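Beta-glucoside phosphorylase BglX (Unidentified, PDB 5VQE) breaks down beta-glucosides with phosphate as a family 3 glycoside phosphorylase, probably releasing glucose 1-phosphate. Local coordinates at residues A[389-395]-A[548-554]; A[403-407]-A[543-547]; A[433-438]-A[537-541]; A[468-474]-A[505-511]. All coordinates share one frame; numbering follows the deposited sequence.

Contact 1 of 4, residues A[389-395]-A[548-554]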
loop_
_atom_site.group_PDB
_atom_site.type_symbol
_atom_site.label_atom_id
_atom_site.label_comp_id
_atom_site.label_asym_id
_atom_site.label_seq_id
_atom_site.Cartn_x
_atom_site.Cartn_y
_atom_site.Cartn_z
ATOM N N ASP A 389 14.615 7.056 13.198
ATOM C CA ASP A 389 15.123 8.144 14.024
ATOM C C ASP A 389 14.353 9.434 13.766
ATOM O O ASP A 389 14.035 10.173 14.704
ATOM C CB ASP A 389 16.616 8.343 13.753
ATOM C CG ASP A 389 17.226 9.455 14.594
ATOM O OD1 ASP A 389 16.590 9.912 15.571
ATOM O OD2 ASP A 389 18.345 9.896 14.258
ATOM N N GLU A 390 14.024 9.714 12.506
ATOM C CA GLU A 390 13.378 10.975 12.169
ATOM C C GLU A 390 11.864 10.936 12.312
ATOM O O GLU A 390 11.244 12.002 12.377
ATOM C CB GLU A 390 13.714 11.387 10.732
ATOM C CG GLU A 390 15.202 11.594 10.437
ATOM C CD GLU A 390 15.805 12.829 11.116
ATOM O OE1 GLU A 390 15.052 13.767 11.482
ATOM O OE2 GLU A 390 17.047 12.863 11.291
ATOM N N SER A 391 11.257 9.750 12.369
ATOM C CA SER A 391 9.806 9.639 12.259
ATOM C C SER A 391 9.089 9.633 13.606
ATOM O O SER A 391 7.996 10.204 13.726
ATOM C CB SER A 391 9.434 8.372 11.481
ATOM O OG SER A 391 9.713 7.205 12.230
ATOM N N ILE A 392 9.666 8.994 14.626
ATOM C CA ILE A 392 8.914 8.732 15.847
ATOM C C ILE A 392 8.480 10.050 16.467
ATOM O O ILE A 392 9.275 10.990 16.597
ATOM C CB ILE A 392 9.746 7.871 16.809
ATOM C CG1 ILE A 392 10.050 6.529 16.144
ATOM C CG2 ILE A 392 8.989 7.656 18.133
ATOM C CD1 ILE A 392 10.910 5.592 16.971
ATOM N N THR A 393 7.203 10.127 16.848
ATOM C CA THR A 393 6.552 11.393 17.166
ATOM C C THR A 393 6.043 11.375 18.597
ATOM O O THR A 393 5.223 10.524 18.957
ATOM C CB THR A 393 5.389 11.665 16.208
ATOM O OG1 THR A 393 5.856 11.591 14.855
ATOM C CG2 THR A 393 4.795 13.037 16.471
ATOM N N LEU A 394 6.515 12.326 19.402
ATOM C CA LEU A 394 5.972 12.556 20.738
ATOM C C LEU A 394 4.703 13.396 20.601
ATOM O O LEU A 394 4.780 14.595 20.323
ATOM C CB LEU A 394 7.012 13.267 21.601
ATOM C CG LEU A 394 7.207 12.908 23.073
ATOM C CD1 LEU A 394 7.729 14.130 23.843
ATOM C CD2 LEU A 394 5.959 12.356 23.719
ATOM N N VAL A 395 3.537 12.778 20.782
ATOM C CA VAL A 395 2.258 13.450 20.526
ATOM C C VAL A 395 1.749 14.164 21.765
ATOM O O VAL A 395 1.315 15.318 21.706
ATOM C CB VAL A 395 1.212 12.431 20.022
ATOM C CG1 VAL A 395 -0.139 13.113 19.766
ATOM C CG2 VAL A 395 1.702 11.730 18.777
ATOM N N SER A 548 18.285 9.823 22.300
ATOM C CA SER A 548 17.937 10.295 20.965
ATOM C C SER A 548 16.705 11.171 21.092
ATOM O O SER A 548 15.745 10.791 21.768
ATOM C CB SER A 548 17.672 9.120 20.008
ATOM O OG SER A 548 17.154 9.564 18.761
ATOM N N SER A 549 16.737 12.345 20.467
ATOM C CA SER A 549 15.616 13.263 20.567
ATOM C C SER A 549 14.438 12.766 19.732
ATOM O O SER A 549 14.605 12.024 18.761
ATOM C CB SER A 549 16.021 14.659 20.099
ATOM O OG SER A 549 16.495 14.620 18.768
ATOM N N PHE A 550 13.238 13.174 20.134
ATOM C CA PHE A 550 12.047 12.980 19.311
ATOM C C PHE A 550 12.030 14.038 18.219
ATOM O O PHE A 550 12.083 15.239 18.504
ATOM C CB PHE A 550 10.779 13.056 20.155
ATOM C CG PHE A 550 10.598 11.889 21.067
ATOM C CD1 PHE A 550 10.065 10.702 20.595
ATOM C CD2 PHE A 550 10.971 11.971 22.398
ATOM C CE1 PHE A 550 9.900 9.619 21.431
ATOM C CE2 PHE A 550 10.809 10.894 23.243
ATOM C CZ PHE A 550 10.272 9.712 22.761
ATOM N N LYS A 551 11.969 13.587 16.970
ATOM C CA LYS A 551 12.075 14.463 15.819
ATOM C C LYS A 551 10.857 14.425 14.909
ATOM O O LYS A 551 10.729 15.303 14.046
ATOM C CB LYS A 551 13.310 14.088 14.988
ATOM C CG LYS A 551 14.613 14.064 15.775
ATOM C CD LYS A 551 15.732 13.438 14.954
ATOM C CE LYS A 551 17.061 13.410 15.721
ATOM N NZ LYS A 551 17.097 12.361 16.786
ATOM N N GLY A 552 9.974 13.441 15.064
ATOM C CA GLY A 552 8.863 13.302 14.143
ATOM C C GLY A 552 7.846 14.414 14.294
ATOM O O GLY A 552 7.668 14.987 15.365
ATOM N N LYS A 553 7.166 14.711 13.188
ATOM C CA LYS A 553 6.068 15.668 13.149
ATOM C C LYS A 553 4.839 14.962 12.593
ATOM O O LYS A 553 4.883 14.415 11.486
ATOM C CB LYS A 553 6.427 16.880 12.287
ATOM C CG LYS A 553 5.272 17.846 12.057
ATOM C CD LYS A 553 5.655 18.947 11.088
ATOM C CE LYS A 553 4.453 19.797 10.727
ATOM N NZ LYS A 553 4.849 21.040 10.006
ATOM N N SER A 554 3.752 14.975 13.357
ATOM C CA SER A 554 2.533 14.290 12.956
ATOM C C SER A 554 2.102 14.737 11.557
ATOM O O SER A 554 1.877 15.935 11.345
ATOM C CB SER A 554 1.428 14.586 13.965
ATOM O OG SER A 554 1.736 14.018 15.219
HETATM O O HOH W 1 11.974 10.860 16.435
HETATM O O HOH W 2 19.994 11.224 15.569
HETATM O O HOH W 3 8.155 14.253 18.058
#
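D389 OD1 receives two lysine ammonium groups. Within the contact, K551 NZ forms a salt bridge to D389 OD1 at 2.8 Å on the lone pair syn to OD2, and K543 of helix 534-544 makes a second salt bridge to the same oxygen. The carboxylate gets there because CG stands anti to the backbone N of D389 (chi1 -179°), while the K551 chain runs extended and bends only at its last torsion. K551 NZ also donates to S549 O and S549 OG, which holds the ammonium against its own loop. E390 OE1 comes up against the aliphatic part of K551 at a slant, 3.6 Å from K551 CD.

Where helix 378-391 passes into strand 393-397, G552 N donates to I392 O at 3.0 Å, from 43° out of the carbonyl plane. A water gives a hydrogen to that same I392 O and another to D389 O, and accepts from K551 N. G552 CA meanwhile approaches S391 O to 3.2 Å, a closeness that the missing side chain permits. T393 OG1 donates to S391 O at 2.8 Å, nearly in line with the carbonyl, and is also bonded to Y530.

L394 CG sits over one face of the F550 ring, 4.0 Å from its centroid, with I392 CG2 at the ring edge. Two ammonium groups on one carboxylate oxygen would favour the ionised form of D389, and would tie both the end of helix 534-544, through K543, and the loop after it, through K551, to helix 378-391.

Contact 2 of 4, residues A[403-407]-A[543-547]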
loop_
_atom_site.group_PDB
_atom_site.type_symbol
_atom_site.label_atom_id
_atom_site.label_comp_id
_atom_site.label_asym_id
_atom_site.label_seq_id
_atom_site.Cartn_x
_atom_site.Cartn_y
_atom_site.Cartn_z
ATOM N N LEU A 403 9.504 11.111 31.150
ATOM C CA LEU A 403 10.605 10.912 30.227
ATOM C C LEU A 403 11.789 11.799 30.606
ATOM O O LEU A 403 11.600 12.910 31.107
ATOM C CB LEU A 403 10.158 11.228 28.802
ATOM C CG LEU A 403 8.943 10.428 28.321
ATOM C CD1 LEU A 403 8.570 10.787 26.888
ATOM C CD2 LEU A 403 9.182 8.923 28.447
ATOM N N PRO A 404 13.032 11.332 30.403
ATOM C CA PRO A 404 13.355 9.993 29.900
ATOM C C PRO A 404 13.159 8.904 30.953
ATOM O O PRO A 404 13.311 9.168 32.150
ATOM C CB PRO A 404 14.830 10.112 29.516
ATOM C CG PRO A 404 15.363 11.164 30.407
ATOM C CD PRO A 404 14.249 12.139 30.617
ATOM N N LEU A 405 12.830 7.697 30.505
ATOM C CA LEU A 405 12.676 6.575 31.420
ATOM C C LEU A 405 14.014 6.208 32.051
ATOM O O LEU A 405 15.081 6.370 31.446
ATOM C CB LEU A 405 12.099 5.367 30.690
ATOM C CG LEU A 405 10.741 5.582 30.025
ATOM C CD1 LEU A 405 10.309 4.307 29.327
ATOM C CD2 LEU A 405 9.693 6.007 31.049
ATOM N N SER A 406 13.943 5.710 33.289
ATOM C CA SER A 406 15.102 5.276 34.031
ATOM C C SER A 406 14.704 4.185 35.015
ATOM O O SER A 406 13.706 4.359 35.733
ATOM C CB SER A 406 15.740 6.433 34.794
ATOM O OG SER A 406 16.659 5.937 35.747
ATOM N N PRO A 407 15.452 3.079 35.093
ATOM C CA PRO A 407 15.171 2.089 36.146
ATOM C C PRO A 407 15.184 2.682 37.544
ATOM O O PRO A 407 14.553 2.122 38.450
ATOM C CB PRO A 407 16.291 1.057 35.967
ATOM C CG PRO A 407 16.738 1.206 34.565
ATOM C CD PRO A 407 16.554 2.645 34.215
ATOM N N LYS A 543 15.071 6.689 22.235
ATOM C CA LYS A 543 14.403 7.947 22.534
ATOM C C LYS A 543 13.745 7.919 23.908
ATOM O O LYS A 543 13.738 8.932 24.618
ATOM C CB LYS A 543 13.389 8.249 21.434
ATOM C CG LYS A 543 14.056 8.600 20.107
ATOM C CD LYS A 543 13.096 8.478 18.930
ATOM C CE LYS A 543 13.832 8.531 17.600
ATOM N NZ LYS A 543 14.675 9.753 17.469
ATOM N N LEU A 544 13.188 6.775 24.303
ATOM C CA LEU A 544 12.620 6.668 25.642
ATOM C C LEU A 544 13.691 6.859 26.708
ATOM O O LEU A 544 13.438 7.476 27.746
ATOM C CB LEU A 544 11.937 5.317 25.816
ATOM C CG LEU A 544 10.681 5.104 24.975
ATOM C CD1 LEU A 544 10.196 3.669 25.116
ATOM C CD2 LEU A 544 9.593 6.077 25.356
ATOM N N MET A 545 14.893 6.341 26.463
ATOM C CA MET A 545 16.007 6.485 27.391
ATOM C C MET A 545 16.685 7.846 27.301
ATOM O O MET A 545 17.595 8.117 28.091
ATOM C CB MET A 545 17.033 5.379 27.144
ATOM C CG MET A 545 16.482 3.968 27.265
ATOM S SD MET A 545 15.600 3.686 28.818
ATOM C CE MET A 545 16.932 3.876 30.004
ATOM N N GLY A 546 16.263 8.709 26.379
ATOM C CA GLY A 546 16.803 10.050 26.303
ATOM C C GLY A 546 18.131 10.165 25.590
ATOM O O GLY A 546 18.761 11.226 25.657
ATOM N N ARG A 547 18.584 9.107 24.921
ATOM C CA ARG A 547 19.794 9.156 24.115
ATOM C C ARG A 547 19.544 9.659 22.699
ATOM O O ARG A 547 20.505 9.882 21.956
ATOM C CB ARG A 547 20.436 7.770 24.049
ATOM C CG ARG A 547 20.804 7.189 25.410
ATOM C CD ARG A 547 21.627 5.922 25.254
ATOM N NE ARG A 547 20.859 4.787 24.754
ATOM C CZ ARG A 547 20.297 3.851 25.517
ATOM N NH1 ARG A 547 20.397 3.903 26.844
ATOM N NH2 ARG A 547 19.630 2.856 24.950
HETATM O O HOH W 4 17.418 7.313 30.986
#
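P404 places CB over one face of the flat M545-G546 peptide, 3.7 Å from M545 C. A second flat group, the guanidinium of R547, has M545 CB over one face, but this is packing inside 543-547, and R547 does not reach 403-407; its salt bridges run to E542 and E441. P404 itself follows a cis peptide bond.

Helix 534-544 ends here in a Schellman motif: G546 takes a positive phi of 81° and its N bonds back to K543 O. The close approach of P404 CB is a second reason for a residue without a side chain at this place. L405 N donates to L544 O at 2.8 Å, with 148° at the hydrogen and a tilt of 25° from the carbonyl plane, so an acceptor of the last helical turn is satisfied by the loop before strand 412-419.

On the side of this bond facing the sheet, the L405 and L544 side chains run side by side in the same direction, with L405 CD1 4.0 Å from L544 CB, and both rest on L507. M545, bent at chi2 and chi3, curls back until CE lies 3.4 Å from L405 O. A water donates to that oxygen at 2.6 Å and to M545 O. The polar links across the contact thus use backbone atoms and a water, with apolar side chains for the rest, so the join between helix end and loop does not rest on charge.

Contact 3 of 4, residues A[433-438]-A[537-541]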
loop_
_atom_site.group_PDB
_atom_site.type_symbol
_atom_site.label_atom_id
_atom_site.label_comp_id
_atom_site.label_asym_id
_atom_site.label_seq_id
_atom_site.Cartn_x
_atom_site.Cartn_y
_atom_site.Cartn_z
ATOM N N LEU A 433 11.358 -8.276 21.152
ATOM C CA LEU A 433 12.587 -7.495 21.066
ATOM C C LEU A 433 12.524 -6.294 21.995
ATOM O O LEU A 433 13.445 -6.057 22.789
ATOM C CB LEU A 433 12.827 -7.047 19.621
ATOM C CG LEU A 433 14.048 -6.136 19.430
ATOM C CD1 LEU A 433 15.341 -6.878 19.786
ATOM C CD2 LEU A 433 14.103 -5.579 18.013
ATOM N N PHE A 434 11.438 -5.520 21.906
ATOM C CA PHE A 434 11.265 -4.353 22.763
ATOM C C PHE A 434 11.372 -4.743 24.233
ATOM O O PHE A 434 12.053 -4.073 25.018
ATOM C CB PHE A 434 9.912 -3.691 22.460
ATOM C CG PHE A 434 9.647 -2.436 23.248
ATOM C CD1 PHE A 434 10.290 -1.251 22.932
ATOM C CD2 PHE A 434 8.722 -2.433 24.281
ATOM C CE1 PHE A 434 10.037 -0.096 23.637
ATOM C CE2 PHE A 434 8.471 -1.289 24.996
ATOM C CZ PHE A 434 9.128 -0.108 24.674
ATOM N N LYS A 435 10.715 -5.839 24.622
ATOM C CA LYS A 435 10.814 -6.309 26.000
ATOM C C LYS A 435 12.268 -6.577 26.373
ATOM O O LYS A 435 12.755 -6.108 27.408
ATOM C CB LYS A 435 9.965 -7.568 26.191
ATOM C CG LYS A 435 9.920 -8.102 27.631
ATOM C CD LYS A 435 8.897 -9.218 27.763
ATOM C CE LYS A 435 8.708 -9.672 29.207
ATOM N NZ LYS A 435 9.904 -10.391 29.741
ATOM N N GLY A 436 12.981 -7.321 25.527
ATOM C CA GLY A 436 14.376 -7.628 25.817
ATOM C C GLY A 436 15.248 -6.392 25.930
ATOM O O GLY A 436 16.143 -6.330 26.777
ATOM N N LEU A 437 15.017 -5.397 25.070
ATOM C CA LEU A 437 15.842 -4.197 25.106
ATOM C C LEU A 437 15.578 -3.369 26.356
ATOM O O LEU A 437 16.501 -2.733 26.870
ATOM C CB LEU A 437 15.622 -3.356 23.844
ATOM C CG LEU A 437 16.079 -3.990 22.527
ATOM C CD1 LEU A 437 15.799 -3.044 21.363
ATOM C CD2 LEU A 437 17.560 -4.369 22.555
ATOM N N LEU A 438 14.343 -3.365 26.867
ATOM C CA LEU A 438 14.083 -2.708 28.144
ATOM C C LEU A 438 14.835 -3.408 29.264
ATOM O O LEU A 438 15.419 -2.756 30.138
ATOM C CB LEU A 438 12.583 -2.700 28.452
ATOM C CG LEU A 438 11.704 -1.722 27.673
ATOM C CD1 LEU A 438 10.238 -1.958 28.019
ATOM C CD2 LEU A 438 12.089 -0.297 27.976
ATOM N N VAL A 537 11.723 -0.198 16.635
ATOM C CA VAL A 537 11.773 -0.618 18.034
ATOM C C VAL A 537 13.076 -0.159 18.676
ATOM O O VAL A 537 13.086 0.372 19.791
ATOM C CB VAL A 537 11.597 -2.143 18.142
ATOM C CG1 VAL A 537 12.002 -2.653 19.532
ATOM C CG2 VAL A 537 10.147 -2.549 17.838
ATOM N N ARG A 538 14.199 -0.362 17.986
ATOM C CA ARG A 538 15.486 0.045 18.546
ATOM C C ARG A 538 15.553 1.555 18.727
ATOM O O ARG A 538 16.083 2.040 19.730
ATOM C CB ARG A 538 16.637 -0.446 17.662
ATOM C CG ARG A 538 16.750 -1.951 17.607
ATOM C CD ARG A 538 18.001 -2.424 16.887
ATOM N NE ARG A 538 18.084 -3.885 16.892
ATOM C CZ ARG A 538 18.596 -4.615 17.883
ATOM N NH1 ARG A 538 19.096 -4.037 18.965
ATOM N NH2 ARG A 538 18.605 -5.940 17.792
ATOM N N MET A 539 15.018 2.320 17.778
ATOM C CA MET A 539 15.062 3.774 17.920
ATOM C C MET A 539 14.087 4.260 18.986
ATOM O O MET A 539 14.347 5.271 19.649
ATOM C CB MET A 539 14.779 4.449 16.576
ATOM C CG MET A 539 15.918 4.354 15.574
ATOM S SD MET A 539 17.511 4.892 16.267
ATOM C CE MET A 539 17.099 6.511 16.851
ATOM N N MET A 540 12.970 3.561 19.173
ATOM C CA MET A 540 12.081 3.890 20.282
ATOM C C MET A 540 12.822 3.792 21.610
ATOM O O MET A 540 12.720 4.680 22.461
ATOM C CB MET A 540 10.877 2.949 20.271
ATOM C CG MET A 540 9.872 3.208 21.382
ATOM S SD MET A 540 9.030 4.788 21.221
ATOM C CE MET A 540 7.883 4.400 19.907
ATOM N N ILE A 541 13.562 2.700 21.807
ATOM C CA ILE A 541 14.349 2.526 23.024
ATOM C C ILE A 541 15.292 3.703 23.214
ATOM O O ILE A 541 15.360 4.292 24.298
ATOM C CB ILE A 541 15.111 1.188 22.976
ATOM C CG1 ILE A 541 14.157 0.023 23.250
ATOM C CG2 ILE A 541 16.292 1.175 23.958
ATOM C CD1 ILE A 541 13.617 -0.041 24.685
#
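V537 CG1 stands anti to its backbone N (chi1 165°), which aims this methyl at the opposing helix, and F434 likewise carries its ring carbon CG opposite the backbone N (chi1 -178°), which leaves CB and the ring margin to meet it. V537 CG1 lies 3.7 Å from F434 CB, at the ring edge and near its plane. L433 CD2, 3.9 Å from V537 CG1, and L437 CD1 on other sides complete the hollow into which the methyl fits. One helical turn on, I541 plays the same part: its CD1 comes 3.6 Å from L438 CD2 and 3.7 Å from F434 CE1, while its CG1 touches L437 CB at 3.7 Å.

The axes of segments 433-438 and 537-541 pass 9.8 Å apart at -31°, with the two N-to-C directions roughly alike. This fits two neighbouring helices on one side of the mixed sheet of the C-terminal alpha/beta sandwich domain, as in other family 3 glycoside hydrolases. F434 packs on I471 and L509 of that sheet, and M540 on L509 and on F511 just past the strand end. Their side chains also meet each other, with M540 CG 4.0 Å from F434 CE1. Over one face of the F434 ring lies L438 CG, from the next turn of the same helix.

At the outer margin R538 extends from CG to NE and crosses L433 and L437 at about a right angle. L433 CD1 lies over one face of its guanidinium, 3.9 Å from NH2, and L437 CD2 approaches NH1. The charge is paired within its own helix, through a salt bridge from R538 NE to E534.

Contact 4 of 4, residues A[468-474]-A[505-511]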
loop_
_atom_site.group_PDB
_atom_site.type_symbol
_atom_site.label_atom_id
_atom_site.label_comp_id
_atom_site.label_asym_id
_atom_site.label_seq_id
_atom_site.Cartn_x
_atom_site.Cartn_y
_atom_site.Cartn_z
ATOM N N ASP A 468 5.627 -0.093 38.808
ATOM C CA ASP A 468 5.994 1.310 38.726
ATOM C C ASP A 468 5.547 1.969 37.426
ATOM O O ASP A 468 5.407 3.199 37.391
ATOM C CB ASP A 468 7.514 1.441 38.889
ATOM C CG ASP A 468 8.004 0.812 40.188
ATOM O OD1 ASP A 468 7.575 1.279 41.258
ATOM O OD2 ASP A 468 8.775 -0.170 40.138
ATOM N N LEU A 469 5.291 1.187 36.377
ATOM C CA LEU A 469 4.984 1.748 35.064
ATOM C C LEU A 469 4.272 0.708 34.206
ATOM O O LEU A 469 4.678 -0.459 34.174
ATOM C CB LEU A 469 6.274 2.217 34.377
ATOM C CG LEU A 469 6.175 2.712 32.928
ATOM C CD1 LEU A 469 5.405 4.023 32.837
ATOM C CD2 LEU A 469 7.585 2.862 32.347
ATOM N N PHE A 470 3.212 1.134 33.520
ATOM C CA PHE A 470 2.598 0.371 32.443
ATOM C C PHE A 470 3.136 0.907 31.123
ATOM O O PHE A 470 3.176 2.125 30.924
ATOM C CB PHE A 470 1.068 0.518 32.441
ATOM C CG PHE A 470 0.339 -0.362 33.423
ATOM C CD1 PHE A 470 0.094 -1.698 33.141
ATOM C CD2 PHE A 470 -0.152 0.166 34.603
ATOM C CE1 PHE A 470 -0.610 -2.499 34.034
ATOM C CE2 PHE A 470 -0.859 -0.628 35.504
ATOM C CZ PHE A 470 -1.081 -1.960 35.221
ATOM N N ILE A 471 3.515 0.011 30.213
ATOM C CA ILE A 471 3.834 0.383 28.838
ATOM C C ILE A 471 2.949 -0.423 27.900
ATOM O O ILE A 471 2.862 -1.650 28.029
ATOM C CB ILE A 471 5.317 0.160 28.493
ATOM C CG1 ILE A 471 6.209 0.969 29.441
ATOM C CG2 ILE A 471 5.563 0.576 27.030
ATOM C CD1 ILE A 471 7.695 0.933 29.091
ATOM N N TYR A 472 2.311 0.264 26.947
ATOM C CA TYR A 472 1.497 -0.381 25.918
ATOM C C TYR A 472 2.230 -0.425 24.579
ATOM O O TYR A 472 2.767 0.589 24.122
ATOM C CB TYR A 472 0.160 0.343 25.752
ATOM C CG TYR A 472 -0.797 0.021 26.871
ATOM C CD1 TYR A 472 -0.659 0.607 28.113
ATOM C CD2 TYR A 472 -1.813 -0.901 26.691
ATOM C CE1 TYR A 472 -1.513 0.297 29.145
ATOM C CE2 TYR A 472 -2.675 -1.216 27.719
ATOM C CZ TYR A 472 -2.519 -0.610 28.943
ATOM O OH TYR A 472 -3.370 -0.923 29.982
ATOM N N TYR A 473 2.254 -1.610 23.959
ATOM C CA TYR A 473 2.776 -1.809 22.608
ATOM C C TYR A 473 1.574 -2.126 21.722
ATOM O O TYR A 473 1.054 -3.245 21.749
ATOM C CB TYR A 473 3.809 -2.931 22.581
ATOM C CG TYR A 473 4.604 -3.033 21.299
ATOM C CD1 TYR A 473 4.006 -3.443 20.109
ATOM C CD2 TYR A 473 5.963 -2.735 21.283
ATOM C CE1 TYR A 473 4.738 -3.541 18.937
ATOM C CE2 TYR A 473 6.701 -2.832 20.121
ATOM C CZ TYR A 473 6.089 -3.228 18.951
ATOM O OH TYR A 473 6.834 -3.321 17.802
ATOM N N ALA A 474 1.132 -1.141 20.945
ATOM C CA ALA A 474 -0.066 -1.258 20.124
ATOM C C ALA A 474 0.330 -1.399 18.660
ATOM O O ALA A 474 1.016 -0.528 18.113
ATOM C CB ALA A 474 -0.973 -0.044 20.312
ATOM N N PRO A 505 1.619 5.215 36.687
ATOM C CA PRO A 505 2.021 5.875 35.436
ATOM C C PRO A 505 1.888 4.933 34.249
ATOM O O PRO A 505 2.287 3.767 34.310
ATOM C CB PRO A 505 3.480 6.260 35.697
ATOM C CG PRO A 505 3.569 6.405 37.182
ATOM C CD PRO A 505 2.656 5.347 37.731
ATOM N N THR A 506 1.303 5.439 33.164
ATOM C CA THR A 506 1.034 4.633 31.979
ATOM C C THR A 506 1.552 5.347 30.736
ATOM O O THR A 506 1.254 6.527 30.515
ATOM C CB THR A 506 -0.469 4.341 31.853
ATOM O OG1 THR A 506 -0.908 3.604 32.999
ATOM C CG2 THR A 506 -0.769 3.517 30.614
ATOM N N LEU A 507 2.326 4.621 29.932
ATOM C CA LEU A 507 2.885 5.110 28.679
ATOM C C LEU A 507 2.327 4.271 27.538
ATOM O O LEU A 507 2.329 3.039 27.621
ATOM C CB LEU A 507 4.414 5.022 28.718
ATOM C CG LEU A 507 5.192 5.223 27.415
ATOM C CD1 LEU A 507 5.062 6.654 26.947
ATOM C CD2 LEU A 507 6.655 4.854 27.638
ATOM N N PHE A 508 1.849 4.930 26.479
ATOM C CA PHE A 508 1.205 4.249 25.355
ATOM C C PHE A 508 2.004 4.500 24.080
ATOM O O PHE A 508 2.220 5.654 23.699
ATOM C CB PHE A 508 -0.244 4.717 25.174
ATOM C CG PHE A 508 -1.054 3.818 24.283
ATOM C CD1 PHE A 508 -0.922 3.879 22.906
ATOM C CD2 PHE A 508 -1.932 2.894 24.824
ATOM C CE1 PHE A 508 -1.657 3.038 22.090
ATOM C CE2 PHE A 508 -2.665 2.059 24.013
ATOM C CZ PHE A 508 -2.527 2.131 22.648
ATOM N N LEU A 509 2.442 3.419 23.436
ATOM C CA LEU A 509 3.201 3.464 22.192
ATOM C C LEU A 509 2.391 2.791 21.093
ATOM O O LEU A 509 2.069 1.602 21.200
ATOM C CB LEU A 509 4.543 2.746 22.344
ATOM C CG LEU A 509 5.402 3.080 23.565
ATOM C CD1 LEU A 509 6.584 2.127 23.630
ATOM C CD2 LEU A 509 5.868 4.521 23.524
ATOM N N SER A 510 2.086 3.529 20.032
ATOM C CA SER A 510 1.512 2.940 18.828
ATOM C C SER A 510 2.605 2.744 17.786
ATOM O O SER A 510 3.315 3.695 17.439
ATOM C CB SER A 510 0.410 3.808 18.230
ATOM O OG SER A 510 -0.036 3.212 17.019
ATOM N N PHE A 511 2.721 1.517 17.281
ATOM C CA PHE A 511 3.624 1.203 16.183
ATOM C C PHE A 511 2.876 1.027 14.863
ATOM O O PHE A 511 3.403 0.422 13.922
ATOM C CB PHE A 511 4.447 -0.039 16.526
ATOM C CG PHE A 511 5.504 0.205 17.586
ATOM C CD1 PHE A 511 5.174 0.206 18.936
ATOM C CD2 PHE A 511 6.824 0.443 17.227
ATOM C CE1 PHE A 511 6.144 0.431 19.912
ATOM C CE2 PHE A 511 7.795 0.668 18.196
ATOM C CZ PHE A 511 7.448 0.660 19.544
HETATM O O HOH W 5 -1.388 0.397 16.249
#
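Y473 and F511 stack face on face near the C-terminal ends of two central parallel strands in the six-stranded mixed sheet of the alpha/beta domain. Their planes differ by 10° and their centroids lie 4.0 Å apart, an offset stack in which F511 CD1 stands over the centre of the Y473 ring; Y473 OH is held by S532. On this same side, which faces helices 429-441 and 534-544, I471 CG2 meets L509 CD1 at 3.9 Å, diagonally, two residues beyond its bridge partner L507.

On the other side, strand 506-510 offers small, large, small (T506, F508, S510) against F470, Y472 and A474. F508, its ring swung toward strand 469-475, fits between two neighbours: Y472 CB meets F508 CD2 at 3.4 Å, and A474 CB meets F508 CZ at 3.5 Å. The Y472 and F508 rings are nearly parallel but slid apart, so they scarcely overlap. T506 CG2 fills the next position, 3.6 Å from Y472 CE1, and its OG1, hydrogen-bonded to V504 O, lies beside F470 CB.

Six backbone hydrogen bonds hold the register, with F470, Y472 and A474 each donating and accepting as parallel pairing requires. The last runs from F511 N to A474 O at 2.8 Å, with 170° at the hydrogen.

In the fold
Contacts 1 to 4 all belong to the C-terminal alpha/beta domain, whereas every residue lining the 2-deoxy-2-fluoroglucose pocket lies between positions 63 and 318, in the barrel part, so none of the four contributes to that pocket. Helix 534-544 connects contacts 2 and 3, whose centres are 12 Å apart. K543 ties contact 2 to contact 1, its NZ lying 2.7 Å from D389 OD1 and 2.6 Å from S549 O. Contact 4 underlies both helix contacts: L544 CD2 packs on L507 CD2 at 3.9 Å and F434 CZ on L509 CD1 at 3.5 Å. Contacts 1 and 4 share the sheet without touching, their nearest atoms about 6 Å apart.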